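Local coordinates for Sca-family protein (Rickettsia rickettsii, PDB 4LQ8) that is of uncertain function but, as a rickettsial surface cell antigen, probably takes part in adhesion, this chain being its N-terminal head part, at residues L81-L89 and Q100-E108; V185-L196 and L230-M241. One frame throughout, in Å; residues are numbered along the deposited sequence.

Contact 1: residues L81-L89 and Q100-E108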
loop_
_atom_site.group_PDB
_atom_site.type_symbol
_atom_site.label_atom_id
_atom_site.label_comp_id
_atom_site.label_asym_id
_atom_site.label_seq_id
_atom_site.Cartn_x
_atom_site.Cartn_y
_atom_site.Cartn_z
ATOM N N LEU A 81 14.666 3.742 -4.018
ATOM C CA LEU A 81 14.951 4.574 -2.838
ATOM C C LEU A 81 16.436 4.493 -2.439
ATOM O O LEU A 81 17.059 5.523 -2.218
ATOM C CB LEU A 81 14.037 4.165 -1.670
ATOM C CG LEU A 81 14.280 4.798 -0.296
ATOM C CD1 LEU A 81 14.238 6.332 -0.349
ATOM C CD2 LEU A 81 13.229 4.283 0.696
ATOM N N ILE A 82 16.989 3.281 -2.362
ATOM C CA ILE A 82 18.408 3.080 -2.035
ATOM C C ILE A 82 19.317 3.761 -3.066
ATOM O O ILE A 82 20.278 4.425 -2.668
ATOM C CB ILE A 82 18.727 1.568 -1.831
ATOM C CG1 ILE A 82 18.057 1.030 -0.521
ATOM C CG2 ILE A 82 20.240 1.276 -1.876
ATOM C CD1 ILE A 82 18.479 1.689 0.756
ATOM N N GLU A 83 18.985 3.639 -4.373
ATOM C CA GLU A 83 19.727 4.284 -5.455
ATOM C C GLU A 83 19.767 5.795 -5.225
ATOM O O GLU A 83 20.836 6.388 -5.347
ATOM C CB GLU A 83 19.100 3.978 -6.821
ATOM C CG GLU A 83 19.574 2.657 -7.393
ATOM C CD GLU A 83 21.071 2.583 -7.603
ATOM O OE1 GLU A 83 21.633 3.540 -8.185
ATOM O OE2 GLU A 83 21.693 1.627 -7.085
ATOM N N GLN A 84 18.608 6.396 -4.839
ATOM C CA GLN A 84 18.512 7.824 -4.555
ATOM C C GLN A 84 19.366 8.194 -3.339
ATOM O O GLN A 84 20.072 9.195 -3.400
ATOM C CB GLN A 84 17.049 8.294 -4.395
ATOM C CG GLN A 84 16.926 9.824 -4.229
ATOM C CD GLN A 84 17.366 10.593 -5.449
ATOM O OE1 GLN A 84 16.804 10.443 -6.531
ATOM N NE2 GLN A 84 18.380 11.431 -5.307
ATOM N N ILE A 85 19.329 7.373 -2.258
ATOM C CA ILE A 85 20.141 7.612 -1.060
ATOM C C ILE A 85 21.628 7.589 -1.461
ATOM O O ILE A 85 22.366 8.501 -1.085
ATOM C CB ILE A 85 19.825 6.609 0.093
ATOM C CG1 ILE A 85 18.366 6.777 0.600
ATOM C CG2 ILE A 85 20.850 6.776 1.257
ATOM C CD1 ILE A 85 17.842 5.691 1.588
ATOM N N LEU A 86 22.048 6.570 -2.261
ATOM C CA LEU A 86 23.447 6.472 -2.722
ATOM C C LEU A 86 23.861 7.692 -3.525
ATOM O O LEU A 86 24.991 8.155 -3.368
ATOM C CB LEU A 86 23.728 5.177 -3.501
ATOM C CG LEU A 86 23.626 3.854 -2.680
ATOM C CD1 LEU A 86 23.795 2.646 -3.602
ATOM C CD2 LEU A 86 24.659 3.791 -1.544
ATOM N N LYS A 87 22.950 8.233 -4.367
ATOM C CA LYS A 87 23.248 9.452 -5.130
ATOM C C LYS A 87 23.368 10.641 -4.167
ATOM O O LYS A 87 24.290 11.434 -4.307
ATOM C CB LYS A 87 22.163 9.742 -6.189
ATOM C CG LYS A 87 22.218 8.818 -7.404
ATOM C CD LYS A 87 21.122 9.171 -8.398
ATOM C CE LYS A 87 19.828 8.444 -8.132
ATOM N NZ LYS A 87 18.804 8.791 -9.143
ATOM N N ASP A 88 22.432 10.766 -3.205
ATOM C CA ASP A 88 22.435 11.848 -2.219
ATOM C C ASP A 88 23.728 11.882 -1.397
ATOM O O ASP A 88 24.215 12.969 -1.092
ATOM C CB ASP A 88 21.220 11.750 -1.288
ATOM C CG ASP A 88 19.870 12.071 -1.915
ATOM O OD1 ASP A 88 19.840 12.450 -3.110
ATOM O OD2 ASP A 88 18.851 12.010 -1.190
ATOM N N LEU A 89 24.301 10.707 -1.093
ATOM C CA LEU A 89 25.548 10.556 -0.332
ATOM C C LEU A 89 26.736 11.244 -1.021
ATOM O O LEU A 89 27.648 11.719 -0.337
ATOM C CB LEU A 89 25.878 9.068 -0.054
ATOM C CG LEU A 89 24.989 8.305 0.930
ATOM C CD1 LEU A 89 25.461 6.868 1.050
ATOM C CD2 LEU A 89 24.935 8.980 2.318
ATOM N N GLN A 100 31.043 6.035 5.109
ATOM C CA GLN A 100 30.603 5.072 6.123
ATOM C C GLN A 100 29.195 4.548 5.787
ATOM O O GLN A 100 28.973 3.334 5.783
ATOM C CB GLN A 100 30.637 5.675 7.532
ATOM C CG GLN A 100 30.050 4.723 8.583
ATOM C CD GLN A 100 30.393 5.194 9.963
ATOM O OE1 GLN A 100 31.541 5.122 10.398
ATOM N NE2 GLN A 100 29.425 5.756 10.639
ATOM N N LYS A 101 28.267 5.468 5.483
ATOM C CA LYS A 101 26.899 5.127 5.131
ATOM C C LYS A 101 26.829 4.253 3.883
ATOM O O LYS A 101 26.073 3.280 3.876
ATOM C CB LYS A 101 26.007 6.378 5.018
ATOM C CG LYS A 101 24.490 6.082 4.881
ATOM C CD LYS A 101 23.865 5.252 6.041
ATOM C CE LYS A 101 23.988 5.932 7.384
ATOM N NZ LYS A 101 23.653 5.003 8.488
ATOM N N ARG A 102 27.640 4.575 2.854
ATOM C CA ARG A 102 27.701 3.798 1.603
ATOM C C ARG A 102 28.115 2.350 1.885
ATOM O O ARG A 102 27.463 1.429 1.390
ATOM C CB ARG A 102 28.664 4.446 0.580
ATOM C CG ARG A 102 28.656 3.718 -0.751
ATOM C CD ARG A 102 29.689 4.208 -1.769
ATOM N NE ARG A 102 29.749 3.277 -2.911
ATOM C CZ ARG A 102 28.924 3.286 -3.958
ATOM N NH1 ARG A 102 27.969 4.209 -4.055
ATOM N NH2 ARG A 102 29.061 2.390 -4.926
ATOM N N LYS A 103 29.195 2.158 2.679
ATOM C CA LYS A 103 29.701 0.830 3.047
ATOM C C LYS A 103 28.639 0.050 3.821
ATOM O O LYS A 103 28.449 -1.124 3.520
ATOM C CB LYS A 103 31.032 0.911 3.827
ATOM N N GLU A 104 27.892 0.718 4.753
ATOM C CA GLU A 104 26.812 0.089 5.521
ATOM C C GLU A 104 25.715 -0.437 4.591
ATOM O O GLU A 104 25.248 -1.556 4.781
ATOM C CB GLU A 104 26.178 1.061 6.515
ATOM C CG GLU A 104 26.980 1.291 7.781
ATOM C CD GLU A 104 26.420 2.390 8.662
ATOM O OE1 GLU A 104 25.207 2.687 8.561
ATOM O OE2 GLU A 104 27.199 2.931 9.479
ATOM N N ILE A 105 25.291 0.376 3.610
ATOM C CA ILE A 105 24.243 0.005 2.647
ATOM C C ILE A 105 24.713 -1.187 1.803
ATOM O O ILE A 105 24.004 -2.183 1.720
ATOM C CB ILE A 105 23.789 1.232 1.799
ATOM C CG1 ILE A 105 23.065 2.279 2.674
ATOM C CG2 ILE A 105 22.948 0.807 0.551
ATOM C CD1 ILE A 105 22.762 3.686 2.009
ATOM N N GLU A 106 25.928 -1.097 1.232
ATOM C CA GLU A 106 26.500 -2.143 0.374
ATOM C C GLU A 106 26.689 -3.466 1.072
ATOM O O GLU A 106 26.384 -4.493 0.477
ATOM C CB GLU A 106 27.815 -1.697 -0.296
ATOM C CG GLU A 106 27.665 -0.527 -1.259
ATOM C CD GLU A 106 26.735 -0.644 -2.454
ATOM O OE1 GLU A 106 26.361 -1.772 -2.850
ATOM O OE2 GLU A 106 26.407 0.419 -3.021
ATOM N N GLU A 107 27.168 -3.440 2.335
ATOM C CA GLU A 107 27.383 -4.626 3.148
ATOM C C GLU A 107 26.058 -5.291 3.494
ATOM O O GLU A 107 25.929 -6.509 3.379
ATOM C CB GLU A 107 28.165 -4.280 4.427
ATOM C CG GLU A 107 29.663 -4.203 4.181
ATOM C CD GLU A 107 30.527 -3.728 5.334
ATOM O OE1 GLU A 107 29.987 -3.475 6.437
ATOM O OE2 GLU A 107 31.754 -3.597 5.123
ATOM N N GLU A 108 25.067 -4.494 3.877
ATOM C CA GLU A 108 23.755 -5.037 4.192
ATOM C C GLU A 108 23.019 -5.637 2.957
ATOM O O GLU A 108 22.388 -6.696 3.082
ATOM C CB GLU A 108 22.895 -4.015 4.891
ATOM C CG GLU A 108 21.780 -4.727 5.616
ATOM C CD GLU A 108 20.826 -3.830 6.355
ATOM O OE1 GLU A 108 21.288 -2.895 7.050
ATOM O OE2 GLU A 108 19.612 -4.119 6.296
HETATM O O HOH W 1 27.369 6.779 -2.907
#
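L86 and R102 mark the tightest backbone approach of the two helices, with 6.6 Å between their CA atoms. Segment 81-89 of helix 64-90 and segment 100-108 of helix 95-111 run nearly antiparallel, their N-to-C directions 157° apart and their axes 10.2 Å apart at closest approach. Joined by a short connection, they form a helical hairpin.

At the centre is a knob-into-hole fit: I105 enters the gap among I82, I85, L86 and L89. CG2 lies beside the carbonyl carbon and slides past I82, with I105 CG2 to I82 CG2 at 3.7 Å. CG1 stands anti to the carbonyl carbon (chi1 -67°) and carries the other methyl toward I85, I105 CD1 to I85 CG2 being 3.7 Å. L86 CD2 touches both branches, 4.0 Å from I105 CG2. Nearer the connection, L89 lays CD1 against the backbone of the partner helix, 3.6 Å from R102 N, while its CD2 meets K101 CG, the two side chains crossing at about a right angle. F118 of helix 116-120 also touches I82 and I105.

R102 runs extended from CG to NE alongside L86, whose CD2 touches R102 CG, and presents the in-plane edge of its guanidinium to a water, 2.9 Å from R102 NH1, that donates to L86 O. E106 OE2 lies above that guanidinium plane, displaced toward its rim and 3.8 Å from R102 NH2, a long charge pair without a directed N-H; it also rests against L86 CD1, and E106 OE1 pairs with K109. K101 bends away at chi2 and chi3 to a salt bridge with E104.

No hydrogen bond joins the segments directly, so the interface rests on aliphatic fit; the water-mediated link and the charge pairs lie to its sides.

Contact 2: residues V185-L196 and L230-M241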
loop_
_atom_site.group_PDB
_atom_site.type_symbol
_atom_site.label_atom_id
_atom_site.label_comp_id
_atom_site.label_asym_id
_atom_site.label_seq_id
_atom_site.Cartn_x
_atom_site.Cartn_y
_atom_site.Cartn_z
ATOM N N VAL A 185 -16.670 -11.961 1.892
ATOM C CA VAL A 185 -15.586 -12.668 1.211
ATOM C C VAL A 185 -15.721 -14.157 1.558
ATOM O O VAL A 185 -15.582 -14.531 2.714
ATOM C CB VAL A 185 -14.209 -12.059 1.557
ATOM C CG1 VAL A 185 -13.083 -12.898 0.964
ATOM C CG2 VAL A 185 -14.109 -10.605 1.080
ATOM N N LYS A 186 -16.051 -14.987 0.566
ATOM C CA LYS A 186 -16.288 -16.412 0.772
ATOM C C LYS A 186 -15.258 -17.304 0.085
ATOM O O LYS A 186 -14.866 -17.012 -1.044
ATOM C CB LYS A 186 -17.708 -16.782 0.307
ATOM C CG LYS A 186 -18.805 -16.266 1.219
ATOM C CD LYS A 186 -20.186 -16.701 0.755
ATOM C CE LYS A 186 -21.256 -16.249 1.722
ATOM N NZ LYS A 186 -22.599 -16.767 1.357
ATOM N N ASN A 187 -14.851 -18.410 0.745
ATOM C CA ASN A 187 -13.922 -19.380 0.145
ATOM C C ASN A 187 -14.615 -20.315 -0.859
ATOM O O ASN A 187 -15.829 -20.219 -1.062
ATOM C CB ASN A 187 -13.122 -20.160 1.201
ATOM C CG ASN A 187 -13.875 -21.125 2.093
ATOM O OD1 ASN A 187 -14.967 -21.604 1.788
ATOM N ND2 ASN A 187 -13.270 -21.468 3.217
ATOM N N ASP A 188 -13.839 -21.229 -1.468
ATOM C CA ASP A 188 -14.291 -22.211 -2.471
ATOM C C ASP A 188 -15.489 -23.049 -2.009
ATOM O O ASP A 188 -16.379 -23.336 -2.815
ATOM C CB ASP A 188 -13.121 -23.100 -2.928
ATOM C CG ASP A 188 -11.961 -22.360 -3.602
ATOM O OD1 ASP A 188 -11.764 -21.145 -3.308
ATOM O OD2 ASP A 188 -11.236 -22.995 -4.404
ATOM N N ALA A 189 -15.544 -23.376 -0.698
ATOM C CA ALA A 189 -16.634 -24.132 -0.067
ATOM C C ALA A 189 -17.864 -23.262 0.249
ATOM O O ALA A 189 -18.885 -23.789 0.695
ATOM C CB ALA A 189 -16.125 -24.809 1.198
ATOM N N GLY A 190 -17.759 -21.947 0.025
ATOM C CA GLY A 190 -18.849 -21.005 0.268
ATOM C C GLY A 190 -18.934 -20.486 1.691
ATOM O O GLY A 190 -19.931 -19.857 2.048
ATOM N N ASP A 191 -17.889 -20.730 2.514
ATOM C CA ASP A 191 -17.842 -20.248 3.894
ATOM C C ASP A 191 -17.167 -18.886 3.948
ATOM O O ASP A 191 -16.200 -18.637 3.223
ATOM C CB ASP A 191 -17.135 -21.240 4.820
ATOM C CG ASP A 191 -17.810 -22.595 4.911
ATOM O OD1 ASP A 191 -18.976 -22.650 5.350
ATOM O OD2 ASP A 191 -17.162 -23.599 4.564
ATOM N N GLU A 192 -17.704 -17.998 4.788
ATOM C CA GLU A 192 -17.214 -16.631 4.950
ATOM C C GLU A 192 -15.837 -16.548 5.652
ATOM O O GLU A 192 -15.700 -16.959 6.805
ATOM C CB GLU A 192 -18.280 -15.806 5.686
ATOM C CG GLU A 192 -17.859 -14.406 6.102
ATOM C CD GLU A 192 -18.847 -13.689 7.001
ATOM O OE1 GLU A 192 -20.036 -14.085 7.032
ATOM O OE2 GLU A 192 -18.430 -12.722 7.677
ATOM N N LEU A 193 -14.844 -15.977 4.955
ATOM C CA LEU A 193 -13.504 -15.715 5.482
ATOM C C LEU A 193 -13.600 -14.470 6.367
ATOM O O LEU A 193 -13.021 -14.445 7.458
ATOM C CB LEU A 193 -12.505 -15.460 4.332
ATOM C CG LEU A 193 -11.543 -16.587 3.983
ATOM C CD1 LEU A 193 -12.249 -17.692 3.305
ATOM C CD2 LEU A 193 -10.484 -16.114 3.040
ATOM N N CYS A 194 -14.367 -13.455 5.893
ATOM C CA CYS A 194 -14.626 -12.169 6.553
ATOM C C CYS A 194 -15.650 -11.398 5.724
ATOM O O CYS A 194 -15.934 -11.770 4.584
ATOM C CB CYS A 194 -13.332 -11.367 6.677
ATOM S SG CYS A 194 -12.778 -10.659 5.108
ATOM N N THR A 195 -16.163 -10.296 6.279
ATOM C CA THR A 195 -17.010 -9.354 5.574
ATOM C C THR A 195 -16.266 -8.028 5.652
ATOM O O THR A 195 -15.765 -7.674 6.719
ATOM C CB THR A 195 -18.454 -9.311 6.107
ATOM O OG1 THR A 195 -18.990 -10.632 6.076
ATOM C CG2 THR A 195 -19.359 -8.392 5.269
ATOM N N LEU A 196 -16.106 -7.340 4.510
ATOM C CA LEU A 196 -15.380 -6.070 4.496
ATOM C C LEU A 196 -16.378 -4.927 4.535
ATOM O O LEU A 196 -17.367 -4.956 3.806
ATOM C CB LEU A 196 -14.474 -5.948 3.253
ATOM C CG LEU A 196 -13.365 -7.017 3.106
ATOM C CD1 LEU A 196 -12.785 -6.975 1.717
ATOM C CD2 LEU A 196 -12.268 -6.815 4.150
ATOM N N LEU A 230 -8.059 -12.905 11.670
ATOM C CA LEU A 230 -9.309 -13.514 11.233
ATOM C C LEU A 230 -9.547 -14.803 11.998
ATOM O O LEU A 230 -8.590 -15.521 12.312
ATOM C CB LEU A 230 -9.306 -13.725 9.709
ATOM C CG LEU A 230 -9.297 -12.426 8.870
ATOM C CD1 LEU A 230 -7.852 -11.922 8.646
ATOM C CD2 LEU A 230 -9.965 -12.632 7.548
ATOM N N ASP A 231 -10.812 -15.054 12.361
ATOM C CA ASP A 231 -11.206 -16.231 13.134
ATOM C C ASP A 231 -12.459 -16.900 12.548
ATOM O O ASP A 231 -13.245 -17.485 13.289
ATOM C CB ASP A 231 -11.402 -15.851 14.623
ATOM C CG ASP A 231 -12.489 -14.811 14.939
ATOM O OD1 ASP A 231 -13.056 -14.216 13.983
ATOM O OD2 ASP A 231 -12.750 -14.573 16.138
ATOM N N GLN A 232 -12.656 -16.808 11.222
ATOM C CA GLN A 232 -13.827 -17.416 10.584
ATOM C C GLN A 232 -13.408 -18.621 9.713
ATOM O O GLN A 232 -12.748 -19.509 10.246
ATOM C CB GLN A 232 -14.670 -16.363 9.856
ATOM C CG GLN A 232 -15.292 -15.357 10.820
ATOM C CD GLN A 232 -15.746 -14.119 10.107
ATOM O OE1 GLN A 232 -16.822 -14.075 9.509
ATOM N NE2 GLN A 232 -14.912 -13.093 10.117
ATOM N N ALA A 233 -13.773 -18.679 8.418
ATOM C CA ALA A 233 -13.385 -19.798 7.544
ATOM C C ALA A 233 -11.893 -19.795 7.221
ATOM O O ALA A 233 -11.229 -18.758 7.296
ATOM C CB ALA A 233 -14.176 -19.765 6.248
ATOM N N ASP A 234 -11.383 -20.973 6.863
ATOM C CA ASP A 234 -9.995 -21.210 6.480
ATOM C C ASP A 234 -9.734 -20.672 5.074
ATOM O O ASP A 234 -10.669 -20.582 4.268
ATOM C CB ASP A 234 -9.704 -22.724 6.485
ATOM C CG ASP A 234 -9.649 -23.407 7.849
ATOM O OD1 ASP A 234 -9.755 -22.704 8.879
ATOM O OD2 ASP A 234 -9.460 -24.637 7.882
ATOM N N GLY A 235 -8.474 -20.355 4.782
ATOM C CA GLY A 235 -8.070 -19.921 3.455
ATOM C C GLY A 235 -7.148 -18.723 3.368
ATOM O O GLY A 235 -6.623 -18.239 4.372
ATOM N N SER A 236 -6.944 -18.257 2.136
ATOM C CA SER A 236 -6.120 -17.106 1.779
ATOM C C SER A 236 -7.003 -16.085 1.094
ATOM O O SER A 236 -8.043 -16.436 0.524
ATOM C CB SER A 236 -4.998 -17.524 0.833
ATOM O OG SER A 236 -4.206 -18.540 1.419
ATOM N N MET A 237 -6.581 -14.825 1.126
ATOM C CA MET A 237 -7.337 -13.724 0.559
ATOM C C MET A 237 -6.392 -12.599 0.167
ATOM O O MET A 237 -5.524 -12.228 0.950
ATOM C CB MET A 237 -8.371 -13.275 1.614
ATOM C CG MET A 237 -9.131 -12.013 1.300
ATOM S SD MET A 237 -10.291 -11.595 2.640
ATOM C CE MET A 237 -9.192 -11.035 3.890
ATOM N N HIS A 238 -6.554 -12.060 -1.042
ATOM C CA HIS A 238 -5.752 -10.917 -1.492
ATOM C C HIS A 238 -6.705 -9.834 -1.947
ATOM O O HIS A 238 -7.657 -10.110 -2.667
ATOM C CB HIS A 238 -4.762 -11.295 -2.601
ATOM C CG HIS A 238 -3.820 -12.378 -2.184
ATOM N ND1 HIS A 238 -2.620 -12.088 -1.559
ATOM C CD2 HIS A 238 -3.943 -13.719 -2.301
ATOM C CE1 HIS A 238 -2.058 -13.257 -1.321
ATOM N NE2 HIS A 238 -2.823 -14.264 -1.749
ATOM N N LEU A 239 -6.473 -8.616 -1.470
ATOM C CA LEU A 239 -7.334 -7.480 -1.740
ATOM C C LEU A 239 -6.588 -6.387 -2.418
ATOM O O LEU A 239 -5.461 -6.083 -2.033
ATOM C CB LEU A 239 -7.912 -6.937 -0.425
ATOM C CG LEU A 239 -8.651 -7.942 0.491
ATOM C CD1 LEU A 239 -9.018 -7.265 1.802
ATOM C CD2 LEU A 239 -9.900 -8.521 -0.214
ATOM N N SER A 240 -7.206 -5.777 -3.446
ATOM C CA SER A 240 -6.639 -4.647 -4.196
ATOM C C SER A 240 -7.697 -3.570 -4.255
ATOM O O SER A 240 -8.654 -3.710 -4.997
ATOM C CB SER A 240 -6.226 -5.067 -5.607
ATOM O OG SER A 240 -5.103 -5.932 -5.597
ATOM N N MET A 241 -7.544 -2.519 -3.444
ATOM C CA MET A 241 -8.492 -1.414 -3.349
ATOM C C MET A 241 -7.942 -0.188 -4.047
ATOM O O MET A 241 -6.887 0.329 -3.679
ATOM C CB MET A 241 -8.875 -1.147 -1.867
ATOM C CG MET A 241 -9.439 -2.395 -1.145
ATOM S SD MET A 241 -10.978 -3.060 -1.871
ATOM C CE MET A 241 -11.304 -4.409 -0.761
HETATM O O HOH W 2 -11.275 -16.140 8.711
#
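Two sulfurs meet where the segments pack: C194 SG lies 3.6 Å from M237 SD. C194 holds SG between its backbone N and carbonyl carbon (chi1 74°), whereas M237 runs out straight and bends only at chi3, which also brings CE to the cysteine. V185 crosses M237 at about a right angle, its CG1 3.5 Å from M237 SD. Farther along, L196 and L239 reach each other tip to tip, with 3.8 Å between their CD1 atoms, and M241 CE touches the same L196 methyl.

These contacts join two sheets. Strand 192-201 belongs to a six-strand antiparallel sheet and strand 236-245 to a mixed one; segments 194-196 and 236-241 run 9° apart at an axis distance of 11.2 Å, consistent with two sheets packed face to face, as the side chains meeting between them also indicate. A classic beta bulge, with L193 and C194 both facing V185, coincides with the corner the chain turns at L193. L193 sets CD1 3.4 Å from D234 O in the loop and slides CD2 past M237 in the strand.

Hydrogen bonds hold that loop to the hairpin end. A233 N donates to E192 O, and one water links L193 O, Q232 N and A233 O. N187 ND2 donates to D234 O at 2.9 Å, within both amide and carbonyl planes, while N187 OD1 accepts from D191 N across the type I turn N187-G190.

Overall arrangement
Contact 1 closes before contact 2 opens along the chain, and the two lie on opposite sides of its centre: the centres of contacts 1 and 2 lie about 24 Å and about 20 Å from the centre of the chain. Their centres are about 41 Å apart and their nearest atoms about 21 Å, so they do not touch. The first pairs helix 64-90 with helix 95-111; the second joins strands of separate sheets, with 33 residues, about half of them strand, between its segments. Both are largely buried, yet they differ in chemistry: contact 2 adds direct hydrogen bonds to its apolar packing, besides a larger buried surface (621 against 340 Å²).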